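Local atomic coordinates of glycine betaine/carnitine/choline ABC transporter (Staphylococcus aureus subsp. aureus Mu50, PDB entry 3O66), a protein that probably captures glycine betaine, carnitine or choline outside the membrane and delivers it to an ABC transporter for import. Residues 9-14 / 38-43; 21-26 / 268-273; 30-35 / 238-243; 105-110 / 222-227. All coordinates share one frame; numbering follows the deposited sequence.

Overall arrangement
All four contacts belong to one lobe of a two-lobed substrate-binding protein, the lobe built on the sheet with strand order 2-1-3-5-4. Contact 1 joins two neighbouring parallel strands at one end of that sheet, and contact 4 pairs two antiparallel strands at the other; their centres are about 17 Å apart and they do not touch. Helix 19-35 links the rest: contact 2 uses its earlier turns and contact 3 its last, with centres about 13 Å apart. Contact 3 is central, its centre lying about 11 Å from that of contact 1 and about 13 Å from that of contact 4. Ligand capture in such proteins takes place in the cleft between lobes.

Contact 1 of 4, residues 9-14 / 38-43; sequences NDVKIT and GKIKPT
V11 and I40 show how a parallel strand pair begins with side-chain packing before its hydrogen bonds take over. The two side chains cross at about a right angle, and V11 CG2 presses on I40 CG2 at 3.5 Å, closer than carbon atoms usually sit. The other methyl is turned to a different partner: with CG1 anti to the backbone N (chi1 175°), V11 lies alongside P42, CG1 at 3.7 Å from its CB. That same proline CB also receives I13, which runs beside it in the same direction and brings CD1 to 3.8 Å. On the face carrying K12 and T43, those two side chains lie side by side, K12 CG approaching T43 OG1. Between these layers the backbones join: T43 N donates to V11 O at 3.0 Å, and I13 N donates to T43 O at 2.9 Å, almost in line with the carbonyl. K12 is thus the parallel bridge partner of T43. Further back the chains have drawn apart, and a water fills in, accepting from V11 N at 3.0 Å and lying 2.9 Å from K41 O. I32 of helix 19-35 packs on both I40 and P42. Strand 12-16, that helix and strand 43-48 together make the beta-alpha-beta crossover that opens an alpha/beta lobe of the periplasmic-binding-protein type.

Contact 2 of 4, residues 21-26 / 268-273; sequences SQIISH and AVVAEE
H26 and A268 meet where two helices of an alpha/beta substrate-binding lobe cross, helix 19-35 packing against helix 267-277 near the C-terminus. The axes approach to 7.9 Å at a signed angle of -52°, a short separation consistent with the small side chains of A268 and A271 at the crossing. H26 illustrates how a flat side chain uses such a surface. Its CB rests against A271 CB at 3.8 Å and lies equally near A268 CA. The next atom, CG, is beside the backbone N and anti to the carbonyl carbon (chi1 -83°), and from here on the ring lies across A268: CG is 3.7 Å from A268 CB. The methyl sits almost over the middle of one face, 3.6 Å from the centroid and 12° off the normal, a CH-pi contact. ND1, CE1 and NE2 all lie over this methyl carbon, while CD2 is also close to A268 N. Within its own helix, ND1 is hydrogen-bonded to NE of R29, a bond that should help fix the ring's rotation. One turn earlier, I23 crosses V270, both its CG2 and its CD1 reaching V270 CG1. N257 and L256 of helix 250-261 border this pair. Between the two levels, A271 CB fits close against the backbone, 3.3 Å from I23 O.

Contact 3 of 4, residues 30-35 / 238-243; sequences LLIEHD and KTTINK
The helical segments 30-35 and 238-242 run in largely opposed directions, 129° apart, with axes 9.8 Å from each other and I32 and T240 nearest in backbone. Across this gap D35 illustrates how one carboxylate can serve two different donors. Its CG stands beside the backbone N (chi1 -76°), presenting both oxygens to the other helix. OD1 takes K243 NZ at 2.8 Å on its syn lone pair, a salt bridge, while OD2 uses its anti lone pair for the hydroxyl of T240, which donates from OG1 at 2.7 Å. Being near the C-terminal end of helix 19-35, the carboxylate would probably be disfavoured by the helix dipole, and these two bonds may offset that. The methyl of T240 does apolar work: CG2 lies 3.8 Å from L31 CG and equally close to I32 CG1, whose side chain crosses it at about a right angle. L31 slides past T240 in the opposite direction, so that CD2 comes to 3.6 Å from the T240 O, and its CD1 lies against the end of the lysine chain, 4.0 Å from K243 NZ. That ammonium has further partners in the C-terminal tail, a salt bridge to D282 and a bond to Y280 O. Around the contact, L30 leans on helix 267-277, and I241, turned the other way, packs on A224 and A226 of strand 222-227.

Contact 4 of 4, residues 105-110 / 222-227; sequences TFFDSY and ASAVAT
An edge strand of the mixed sheet pairs antiparallel with its neighbour here, T105 opposite A226 and F106 opposite V225. T105 and A226 form a hydrogen-bonded pair, N to O in both directions, and F107 N continues it to A224 O at 3.0 Å. Past that point, residues 107-110 are held by serine hydroxyls together with one more backbone bond. S223 OG donates to F107 O at 2.7 Å, reaching it from 41° above the carbonyl plane. A222 O then accepts twice, from Y110 N in the carbonyl plane at 2.8 Å and from S109 OG at 2.7 Å; S109 OG is swung anti to its own N (chi1 178°). A water accepts from A224 N at 2.8 Å, donates to D108 O, and lies over one face of the Y110 ring. The aromatic rings part to the two sides of the sheet. F106 crosses V225 obliquely, CD1 3.5 Å from CG2, while F107 turns its edge to A224 O and A226 CB and takes T105 CG2 over one face. Y110 reaches along A224, its OH 3.2 Å from A224 CB and hydrogen-bonded to G67 O. Since the chain goes on from here to the second sheet and comes back into strand 222-227, this pairing lies where the two lobes connect, as in the two-crossover hinge of type II periplasmic-binding proteins.

Contact 1 of 4, residues 9-14 / 38-43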
loop_
_atom_site.group_PDB
_atom_site.type_symbol
_atom_site.label_atom_id
_atom_site.label_comp_id
_atom_site.label_asym_id
_atom_site.label_seq_id
_atom_site.Cartn_x
_atom_site.Cartn_y
_atom_site.Cartn_z
ATOM N N ASN A 9 -22.935 14.257 11.144
ATOM C CA ASN A 9 -21.780 14.968 11.758
ATOM C C ASN A 9 -20.586 15.143 10.780
ATOM O O ASN A 9 -20.774 15.103 9.554
ATOM C CB ASN A 9 -21.386 14.315 13.119
ATOM C CG ASN A 9 -20.220 15.022 13.837
ATOM O OD1 ASN A 9 -20.293 16.213 14.198
ATOM N ND2 ASN A 9 -19.132 14.269 14.057
ATOM N N ASP A 10 -19.373 15.246 11.326
ATOM C CA ASP A 10 -18.218 15.843 10.655
ATOM C C ASP A 10 -17.061 14.854 10.441
ATOM O O ASP A 10 -16.293 14.583 11.365
ATOM C CB ASP A 10 -17.749 17.023 11.513
ATOM C CG ASP A 10 -16.525 17.715 10.957
ATOM O OD1 ASP A 10 -16.333 17.692 9.723
ATOM O OD2 ASP A 10 -15.766 18.303 11.767
ATOM N N VAL A 11 -16.927 14.339 9.218
ATOM C CA VAL A 11 -15.917 13.332 8.917
ATOM C C VAL A 11 -14.968 13.901 7.852
ATOM O O VAL A 11 -15.384 14.384 6.792
ATOM C CB VAL A 11 -16.554 12.002 8.423
ATOM C CG1 VAL A 11 -15.487 11.025 8.002
ATOM C CG2 VAL A 11 -17.404 11.370 9.515
ATOM N N LYS A 12 -13.686 13.849 8.156
ATOM C CA LYS A 12 -12.682 14.266 7.213
ATOM C C LYS A 12 -11.621 13.166 7.108
ATOM O O LYS A 12 -11.112 12.679 8.123
ATOM C CB LYS A 12 -12.065 15.589 7.656
ATOM C CG LYS A 12 -13.030 16.781 7.585
ATOM C CD LYS A 12 -12.470 17.941 8.404
ATOM C CE LYS A 12 -13.393 19.150 8.393
ATOM N NZ LYS A 12 -13.117 19.976 7.178
ATOM N N ILE A 13 -11.318 12.796 5.869
ATOM C CA ILE A 13 -10.474 11.666 5.542
ATOM C C ILE A 13 -9.178 12.170 4.899
ATOM O O ILE A 13 -9.194 12.807 3.810
ATOM C CB ILE A 13 -11.179 10.714 4.526
ATOM C CG1 ILE A 13 -12.577 10.319 5.035
ATOM C CG2 ILE A 13 -10.267 9.516 4.187
ATOM C CD1 ILE A 13 -13.467 9.565 4.019
ATOM N N THR A 14 -8.052 11.848 5.517
ATOM C CA THR A 14 -6.794 12.276 4.942
ATOM C C THR A 14 -6.449 11.411 3.732
ATOM O O THR A 14 -6.675 10.165 3.737
ATOM C CB THR A 14 -5.628 12.164 5.915
ATOM O OG1 THR A 14 -5.386 10.772 6.174
ATOM C CG2 THR A 14 -5.910 12.897 7.187
ATOM N N GLY A 38 -26.741 9.488 3.249
ATOM C CA GLY A 38 -26.441 10.921 3.106
ATOM C C GLY A 38 -26.412 11.736 4.402
ATOM O O GLY A 38 -26.128 12.929 4.374
ATOM N N LYS A 39 -26.673 11.104 5.539
ATOM C CA LYS A 39 -26.582 11.787 6.832
ATOM C C LYS A 39 -25.151 12.226 7.167
ATOM O O LYS A 39 -24.934 13.297 7.730
ATOM C CB LYS A 39 -27.134 10.899 7.934
ATOM C CG LYS A 39 -28.638 10.798 7.905
ATOM C CD LYS A 39 -29.126 9.574 8.666
ATOM C CE LYS A 39 -30.624 9.655 8.910
ATOM N NZ LYS A 39 -31.011 8.581 9.868
ATOM N N ILE A 40 -24.175 11.399 6.808
ATOM C CA ILE A 40 -22.787 11.809 6.916
ATOM C C ILE A 40 -22.186 11.898 5.508
ATOM O O ILE A 40 -22.213 10.925 4.756
ATOM C CB ILE A 40 -21.988 10.846 7.828
ATOM C CG1 ILE A 40 -22.656 10.794 9.221
ATOM C CG2 ILE A 40 -20.494 11.264 7.894
ATOM C CD1 ILE A 40 -22.026 9.807 10.209
ATOM N N LYS A 41 -21.642 13.071 5.186
ATOM C CA LYS A 41 -21.032 13.346 3.889
ATOM C C LYS A 41 -19.580 13.719 4.138
ATOM O O LYS A 41 -19.246 14.897 4.359
ATOM C CB LYS A 41 -21.766 14.484 3.159
ATOM C CG LYS A 41 -23.135 14.110 2.622
ATOM C CD LYS A 41 -23.826 15.297 1.949
ATOM C CE LYS A 41 -25.300 15.000 1.644
ATOM N NZ LYS A 41 -26.261 15.541 2.676
ATOM N N PRO A 42 -18.697 12.719 4.118
ATOM C CA PRO A 42 -17.311 13.034 4.476
ATOM C C PRO A 42 -16.624 13.878 3.398
ATOM O O PRO A 42 -17.033 13.842 2.225
ATOM C CB PRO A 42 -16.655 11.651 4.533
ATOM C CG PRO A 42 -17.806 10.703 4.770
ATOM C CD PRO A 42 -18.885 11.272 3.904
ATOM N N THR A 43 -15.600 14.633 3.785
ATOM C CA THR A 43 -14.760 15.322 2.808
ATOM C C THR A 43 -13.319 14.871 2.976
ATOM O O THR A 43 -12.971 14.300 3.996
ATOM C CB THR A 43 -14.875 16.863 2.910
ATOM O OG1 THR A 43 -14.369 17.286 4.176
ATOM C CG2 THR A 43 -16.346 17.288 2.772
HETATM O O HOH W 1 -21.551 15.240 7.162
HETATM O O HOH W 2 -18.584 15.535 7.086
HETATM O O HOH W 3 -16.445 17.059 6.583
#

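Contact 2 of 4, residues 21-26 / 268-273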
loop_
_atom_site.group_PDB
_atom_site.type_symbol
_atom_site.label_atom_id
_atom_site.label_comp_id
_atom_site.label_asym_id
_atom_site.label_seq_id
_atom_site.Cartn_x
_atom_site.Cartn_y
_atom_site.Cartn_z
ATOM N N SER A 21 -4.121 6.126 -2.458
ATOM C CA SER A 21 -4.754 6.787 -1.320
ATOM C C SER A 21 -6.055 7.485 -1.728
ATOM O O SER A 21 -7.067 7.432 -0.992
ATOM C CB SER A 21 -3.790 7.767 -0.669
ATOM O OG SER A 21 -4.462 8.517 0.318
ATOM N N GLN A 22 -6.047 8.122 -2.899
ATOM C CA GLN A 22 -7.243 8.843 -3.337
ATOM C C GLN A 22 -8.405 7.889 -3.656
ATOM O O GLN A 22 -9.547 8.162 -3.276
ATOM C CB GLN A 22 -6.938 9.802 -4.476
ATOM C CG GLN A 22 -5.907 10.866 -4.042
ATOM C CD GLN A 22 -5.408 11.693 -5.183
ATOM O OE1 GLN A 22 -5.300 11.218 -6.321
ATOM N NE2 GLN A 22 -5.084 12.952 -4.894
ATOM N N ILE A 23 -8.104 6.792 -4.332
ATOM C CA ILE A 23 -9.106 5.736 -4.600
ATOM C C ILE A 23 -9.775 5.240 -3.302
ATOM O O ILE A 23 -11.022 5.301 -3.162
ATOM C CB ILE A 23 -8.520 4.572 -5.450
ATOM C CG1 ILE A 23 -8.154 5.065 -6.855
ATOM C CG2 ILE A 23 -9.541 3.306 -5.545
ATOM C CD1 ILE A 23 -7.170 4.123 -7.610
ATOM N N ILE A 24 -8.967 4.769 -2.359
ATOM C CA ILE A 24 -9.501 4.228 -1.099
ATOM C C ILE A 24 -10.147 5.309 -0.216
ATOM O O ILE A 24 -11.148 5.045 0.445
ATOM C CB ILE A 24 -8.423 3.497 -0.328
ATOM C CG1 ILE A 24 -7.776 2.428 -1.212
ATOM C CG2 ILE A 24 -8.998 2.877 0.953
ATOM C CD1 ILE A 24 -6.471 1.914 -0.640
ATOM N N SER A 25 -9.595 6.521 -0.208
ATOM C CA SER A 25 -10.266 7.636 0.516
ATOM C C SER A 25 -11.636 7.983 -0.056
ATOM O O SER A 25 -12.599 8.222 0.686
ATOM C CB SER A 25 -9.369 8.872 0.579
ATOM O OG SER A 25 -8.158 8.518 1.211
ATOM N N HIS A 26 -11.745 7.980 -1.384
ATOM C CA HIS A 26 -13.036 8.258 -1.991
ATOM C C HIS A 26 -13.974 7.102 -1.785
ATOM O O HIS A 26 -15.185 7.312 -1.713
ATOM C CB HIS A 26 -12.907 8.549 -3.498
ATOM C CG HIS A 26 -12.539 9.960 -3.783
ATOM N ND1 HIS A 26 -13.396 11.013 -3.550
ATOM C CD2 HIS A 26 -11.386 10.504 -4.236
ATOM C CE1 HIS A 26 -12.794 12.145 -3.868
ATOM N NE2 HIS A 26 -11.573 11.862 -4.289
ATOM N N ALA A 268 -12.189 9.139 -7.675
ATOM C CA ALA A 268 -13.572 9.061 -7.196
ATOM C C ALA A 268 -14.463 8.187 -8.100
ATOM O O ALA A 268 -15.354 7.478 -7.609
ATOM C CB ALA A 268 -14.169 10.437 -7.014
ATOM N N VAL A 269 -14.212 8.225 -9.412
ATOM C CA VAL A 269 -14.941 7.387 -10.351
ATOM C C VAL A 269 -14.524 5.931 -10.201
ATOM O O VAL A 269 -15.369 5.029 -10.215
ATOM C CB VAL A 269 -14.761 7.888 -11.818
ATOM C CG1 VAL A 269 -15.392 6.913 -12.821
ATOM C CG2 VAL A 269 -15.368 9.250 -11.977
ATOM N N VAL A 270 -13.220 5.684 -10.064
ATOM C CA VAL A 270 -12.740 4.312 -9.871
ATOM C C VAL A 270 -13.342 3.719 -8.573
ATOM O O VAL A 270 -13.800 2.549 -8.550
ATOM C CB VAL A 270 -11.191 4.287 -9.787
ATOM C CG1 VAL A 270 -10.652 2.858 -9.424
ATOM C CG2 VAL A 270 -10.553 4.854 -11.092
ATOM N N ALA A 271 -13.339 4.526 -7.508
ATOM C CA ALA A 271 -13.890 4.086 -6.215
ATOM C C ALA A 271 -15.376 3.707 -6.355
ATOM O O ALA A 271 -15.804 2.664 -5.877
ATOM C CB ALA A 271 -13.692 5.183 -5.098
ATOM N N GLU A 272 -16.154 4.555 -7.030
ATOM C CA GLU A 272 -17.587 4.314 -7.152
ATOM C C GLU A 272 -17.904 3.105 -8.023
ATOM O O GLU A 272 -18.797 2.337 -7.688
ATOM C CB GLU A 272 -18.326 5.545 -7.659
ATOM C CG GLU A 272 -19.844 5.463 -7.464
ATOM C CD GLU A 272 -20.550 6.803 -7.706
ATOM O OE1 GLU A 272 -20.103 7.562 -8.600
ATOM O OE2 GLU A 272 -21.558 7.091 -7.003
ATOM N N GLU A 273 -17.171 2.931 -9.124
ATOM C CA GLU A 273 -17.380 1.773 -9.978
ATOM C C GLU A 273 -17.120 0.450 -9.234
ATOM O O GLU A 273 -17.909 -0.513 -9.365
ATOM C CB GLU A 273 -16.569 1.885 -11.282
ATOM C CG GLU A 273 -17.051 3.032 -12.151
ATOM C CD GLU A 273 -16.342 3.155 -13.505
ATOM O OE1 GLU A 273 -15.299 2.488 -13.750
ATOM O OE2 GLU A 273 -16.851 3.951 -14.327
#

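Contact 3 of 4, residues 30-35 / 238-243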
loop_
_atom_site.group_PDB
_atom_site.type_symbol
_atom_site.label_atom_id
_atom_site.label_comp_id
_atom_site.label_asym_id
_atom_site.label_seq_id
_atom_site.Cartn_x
_atom_site.Cartn_y
_atom_site.Cartn_z
ATOM N N LEU A 30 -17.643 7.537 -0.164
ATOM C CA LEU A 30 -18.854 7.090 -0.830
ATOM C C LEU A 30 -19.579 6.017 -0.046
ATOM O O LEU A 30 -20.810 5.975 -0.031
ATOM C CB LEU A 30 -18.577 6.656 -2.284
ATOM C CG LEU A 30 -18.151 7.756 -3.267
ATOM C CD1 LEU A 30 -17.428 7.138 -4.476
ATOM C CD2 LEU A 30 -19.338 8.668 -3.742
ATOM N N LEU A 31 -18.817 5.150 0.617
ATOM C CA LEU A 31 -19.423 4.061 1.353
ATOM C C LEU A 31 -20.116 4.618 2.594
ATOM O O LEU A 31 -21.209 4.178 2.930
ATOM C CB LEU A 31 -18.358 3.027 1.730
ATOM C CG LEU A 31 -18.839 1.751 2.392
ATOM C CD1 LEU A 31 -19.892 1.018 1.567
ATOM C CD2 LEU A 31 -17.613 0.857 2.662
ATOM N N ILE A 32 -19.496 5.597 3.255
ATOM C CA ILE A 32 -20.127 6.262 4.409
ATOM C C ILE A 32 -21.393 6.996 3.973
ATOM O O ILE A 32 -22.445 6.874 4.617
ATOM C CB ILE A 32 -19.147 7.190 5.138
ATOM C CG1 ILE A 32 -18.060 6.328 5.824
ATOM C CG2 ILE A 32 -19.882 8.112 6.124
ATOM C CD1 ILE A 32 -16.797 7.111 6.162
ATOM N N GLU A 33 -21.315 7.743 2.869
ATOM C CA GLU A 33 -22.539 8.363 2.340
ATOM C C GLU A 33 -23.622 7.312 2.128
ATOM O O GLU A 33 -24.807 7.541 2.456
ATOM C CB GLU A 33 -22.281 9.129 1.045
ATOM C CG GLU A 33 -21.470 10.391 1.258
ATOM C CD GLU A 33 -21.194 11.163 -0.033
ATOM O OE1 GLU A 33 -22.080 11.189 -0.918
ATOM O OE2 GLU A 33 -20.086 11.754 -0.142
ATOM N N HIS A 34 -23.234 6.190 1.532
ATOM C CA HIS A 34 -24.188 5.121 1.209
ATOM C C HIS A 34 -24.817 4.529 2.475
ATOM O O HIS A 34 -26.049 4.496 2.602
ATOM C CB HIS A 34 -23.533 4.021 0.351
ATOM C CG HIS A 34 -24.429 2.835 0.094
ATOM N ND1 HIS A 34 -25.412 2.833 -0.879
ATOM C CD2 HIS A 34 -24.496 1.624 0.695
ATOM C CE1 HIS A 34 -26.033 1.663 -0.873
ATOM N NE2 HIS A 34 -25.498 0.913 0.076
ATOM N N ASP A 35 -23.979 4.075 3.409
ATOM C CA ASP A 35 -24.499 3.432 4.616
ATOM C C ASP A 35 -25.335 4.355 5.506
ATOM O O ASP A 35 -26.241 3.876 6.200
ATOM C CB ASP A 35 -23.372 2.826 5.445
ATOM C CG ASP A 35 -22.849 1.537 4.873
ATOM O OD1 ASP A 35 -23.314 1.084 3.807
ATOM O OD2 ASP A 35 -21.962 0.957 5.511
ATOM N N LYS A 238 -17.714 2.156 12.361
ATOM C CA LYS A 238 -16.763 1.054 12.505
ATOM C C LYS A 238 -17.234 -0.143 11.672
ATOM O O LYS A 238 -16.434 -0.808 11.016
ATOM C CB LYS A 238 -16.646 0.658 13.972
ATOM C CG LYS A 238 -15.601 -0.405 14.261
ATOM C CD LYS A 238 -15.479 -0.520 15.809
ATOM C CE LYS A 238 -14.811 -1.796 16.260
ATOM N NZ LYS A 238 -13.454 -1.895 15.680
ATOM N N THR A 239 -18.544 -0.384 11.680
ATOM C CA THR A 239 -19.153 -1.422 10.839
ATOM C C THR A 239 -18.973 -1.091 9.361
ATOM O O THR A 239 -18.607 -1.968 8.560
ATOM C CB THR A 239 -20.646 -1.549 11.152
ATOM O OG1 THR A 239 -20.797 -1.929 12.521
ATOM C CG2 THR A 239 -21.301 -2.587 10.275
ATOM N N THR A 240 -19.233 0.168 9.009
ATOM C CA THR A 240 -19.001 0.649 7.634
ATOM C C THR A 240 -17.566 0.417 7.153
ATOM O O THR A 240 -17.326 -0.246 6.121
ATOM C CB THR A 240 -19.430 2.122 7.489
ATOM O OG1 THR A 240 -20.856 2.206 7.677
ATOM C CG2 THR A 240 -19.100 2.639 6.112
ATOM N N ILE A 241 -16.593 0.942 7.893
ATOM C CA ILE A 241 -15.192 0.789 7.501
ATOM C C ILE A 241 -14.814 -0.695 7.392
ATOM O O ILE A 241 -14.181 -1.096 6.415
ATOM C CB ILE A 241 -14.261 1.573 8.438
ATOM C CG1 ILE A 241 -14.562 3.093 8.341
ATOM C CG2 ILE A 241 -12.769 1.242 8.143
ATOM C CD1 ILE A 241 -14.096 3.937 9.575
ATOM N N ASN A 242 -15.228 -1.508 8.361
ATOM C CA ASN A 242 -14.957 -2.951 8.319
ATOM C C ASN A 242 -15.545 -3.680 7.120
ATOM O O ASN A 242 -15.120 -4.780 6.820
ATOM C CB ASN A 242 -15.380 -3.634 9.619
ATOM C CG ASN A 242 -14.280 -3.589 10.691
ATOM O OD1 ASN A 242 -14.563 -3.314 11.863
ATOM N ND2 ASN A 242 -13.026 -3.858 10.295
ATOM N N LYS A 243 -16.497 -3.076 6.416
ATOM C CA LYS A 243 -17.020 -3.704 5.211
ATOM C C LYS A 243 -15.907 -3.888 4.175
ATOM O O LYS A 243 -15.985 -4.783 3.353
ATOM C CB LYS A 243 -18.103 -2.842 4.576
ATOM C CG LYS A 243 -19.500 -2.957 5.123
ATOM C CD LYS A 243 -20.330 -1.941 4.286
ATOM C CE LYS A 243 -21.731 -2.394 4.105
ATOM N NZ LYS A 243 -22.486 -1.544 3.161
#

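Contact 4 of 4, residues 105-110 / 222-227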
loop_
_atom_site.group_PDB
_atom_site.type_symbol
_atom_site.label_atom_id
_atom_site.label_comp_id
_atom_site.label_asym_id
_atom_site.label_seq_id
_atom_site.Cartn_x
_atom_site.Cartn_y
_atom_site.Cartn_z
ATOM N N THR A 105 -8.136 3.435 16.083
ATOM C CA THR A 105 -8.284 2.086 15.596
ATOM C C THR A 105 -7.552 1.982 14.262
ATOM O O THR A 105 -7.918 2.657 13.266
ATOM C CB THR A 105 -9.761 1.721 15.456
ATOM O OG1 THR A 105 -10.348 1.660 16.767
ATOM C CG2 THR A 105 -9.942 0.368 14.730
ATOM N N PHE A 106 -6.516 1.155 14.247
ATOM C CA PHE A 106 -5.837 0.813 12.989
ATOM C C PHE A 106 -6.543 -0.470 12.536
ATOM O O PHE A 106 -6.368 -1.505 13.166
ATOM C CB PHE A 106 -4.316 0.618 13.248
ATOM C CG PHE A 106 -3.456 0.611 12.005
ATOM C CD1 PHE A 106 -2.567 1.663 11.757
ATOM C CD2 PHE A 106 -3.499 -0.465 11.108
ATOM C CE1 PHE A 106 -1.749 1.668 10.615
ATOM C CE2 PHE A 106 -2.673 -0.490 9.981
ATOM C CZ PHE A 106 -1.796 0.592 9.737
ATOM N N PHE A 107 -7.356 -0.390 11.467
ATOM C CA PHE A 107 -8.231 -1.522 11.074
ATOM C C PHE A 107 -7.440 -2.704 10.558
ATOM O O PHE A 107 -6.252 -2.577 10.202
ATOM C CB PHE A 107 -9.280 -1.085 10.045
ATOM C CG PHE A 107 -10.400 -0.270 10.649
ATOM C CD1 PHE A 107 -11.629 -0.873 10.945
ATOM C CD2 PHE A 107 -10.208 1.076 10.956
ATOM C CE1 PHE A 107 -12.664 -0.135 11.519
ATOM C CE2 PHE A 107 -11.231 1.834 11.540
ATOM C CZ PHE A 107 -12.458 1.233 11.812
ATOM N N ASP A 108 -8.076 -3.871 10.583
ATOM C CA ASP A 108 -7.564 -5.024 9.837
ATOM C C ASP A 108 -7.366 -4.597 8.373
ATOM O O ASP A 108 -8.048 -3.711 7.894
ATOM C CB ASP A 108 -8.517 -6.207 9.912
ATOM C CG ASP A 108 -8.496 -6.909 11.278
ATOM O OD1 ASP A 108 -7.627 -6.622 12.129
ATOM O OD2 ASP A 108 -9.368 -7.767 11.492
ATOM N N SER A 109 -6.430 -5.238 7.679
ATOM C CA SER A 109 -6.059 -4.807 6.347
ATOM C C SER A 109 -7.143 -4.904 5.306
ATOM O O SER A 109 -8.001 -5.823 5.329
ATOM C CB SER A 109 -4.804 -5.559 5.868
ATOM O OG SER A 109 -4.442 -5.182 4.534
ATOM N N TYR A 110 -7.120 -3.941 4.400
ATOM C CA TYR A 110 -7.905 -4.035 3.155
ATOM C C TYR A 110 -7.681 -5.353 2.383
ATOM O O TYR A 110 -8.559 -5.796 1.638
ATOM C CB TYR A 110 -7.551 -2.876 2.246
ATOM C CG TYR A 110 -8.065 -1.548 2.740
ATOM C CD1 TYR A 110 -9.429 -1.349 2.951
ATOM C CD2 TYR A 110 -7.179 -0.486 2.967
ATOM C CE1 TYR A 110 -9.900 -0.131 3.385
ATOM C CE2 TYR A 110 -7.619 0.749 3.417
ATOM C CZ TYR A 110 -8.982 0.917 3.625
ATOM O OH TYR A 110 -9.431 2.125 4.048
ATOM N N ALA A 222 -1.895 -2.571 4.209
ATOM C CA ALA A 222 -2.660 -1.319 4.128
ATOM C C ALA A 222 -3.998 -1.443 4.847
ATOM O O ALA A 222 -4.723 -2.458 4.653
ATOM C CB ALA A 222 -2.908 -0.977 2.649
ATOM N N SER A 223 -4.336 -0.409 5.637
ATOM C CA SER A 223 -5.596 -0.367 6.399
ATOM C C SER A 223 -6.085 1.052 6.508
ATOM O O SER A 223 -5.288 1.983 6.358
ATOM C CB SER A 223 -5.389 -0.843 7.841
ATOM O OG SER A 223 -4.869 -2.162 7.936
ATOM N N ALA A 224 -7.382 1.203 6.815
ATOM C CA ALA A 224 -7.937 2.460 7.284
ATOM C C ALA A 224 -7.493 2.703 8.736
ATOM O O ALA A 224 -7.224 1.752 9.436
ATOM C CB ALA A 224 -9.440 2.369 7.248
ATOM N N VAL A 225 -7.418 3.975 9.147
ATOM C CA VAL A 225 -7.333 4.395 10.566
ATOM C C VAL A 225 -8.467 5.381 10.840
ATOM O O VAL A 225 -8.791 6.214 9.999
ATOM C CB VAL A 225 -5.957 5.029 10.872
ATOM C CG1 VAL A 225 -5.881 5.610 12.358
ATOM C CG2 VAL A 225 -4.842 4.002 10.610
ATOM N N ALA A 226 -9.082 5.274 12.014
ATOM C CA ALA A 226 -10.084 6.231 12.451
ATOM C C ALA A 226 -9.778 6.546 13.922
ATOM O O ALA A 226 -9.298 5.674 14.671
ATOM C CB ALA A 226 -11.488 5.668 12.293
ATOM N N THR A 227 -10.032 7.782 14.347
ATOM C CA THR A 227 -9.931 8.084 15.795
ATOM C C THR A 227 -11.068 7.413 16.534
ATOM O O THR A 227 -12.195 7.250 15.999
ATOM C CB THR A 227 -9.975 9.584 16.081
ATOM O OG1 THR A 227 -11.258 10.097 15.696
ATOM C CG2 THR A 227 -8.851 10.295 15.325
HETATM O O HOH W 4 -8.771 -1.246 6.485
#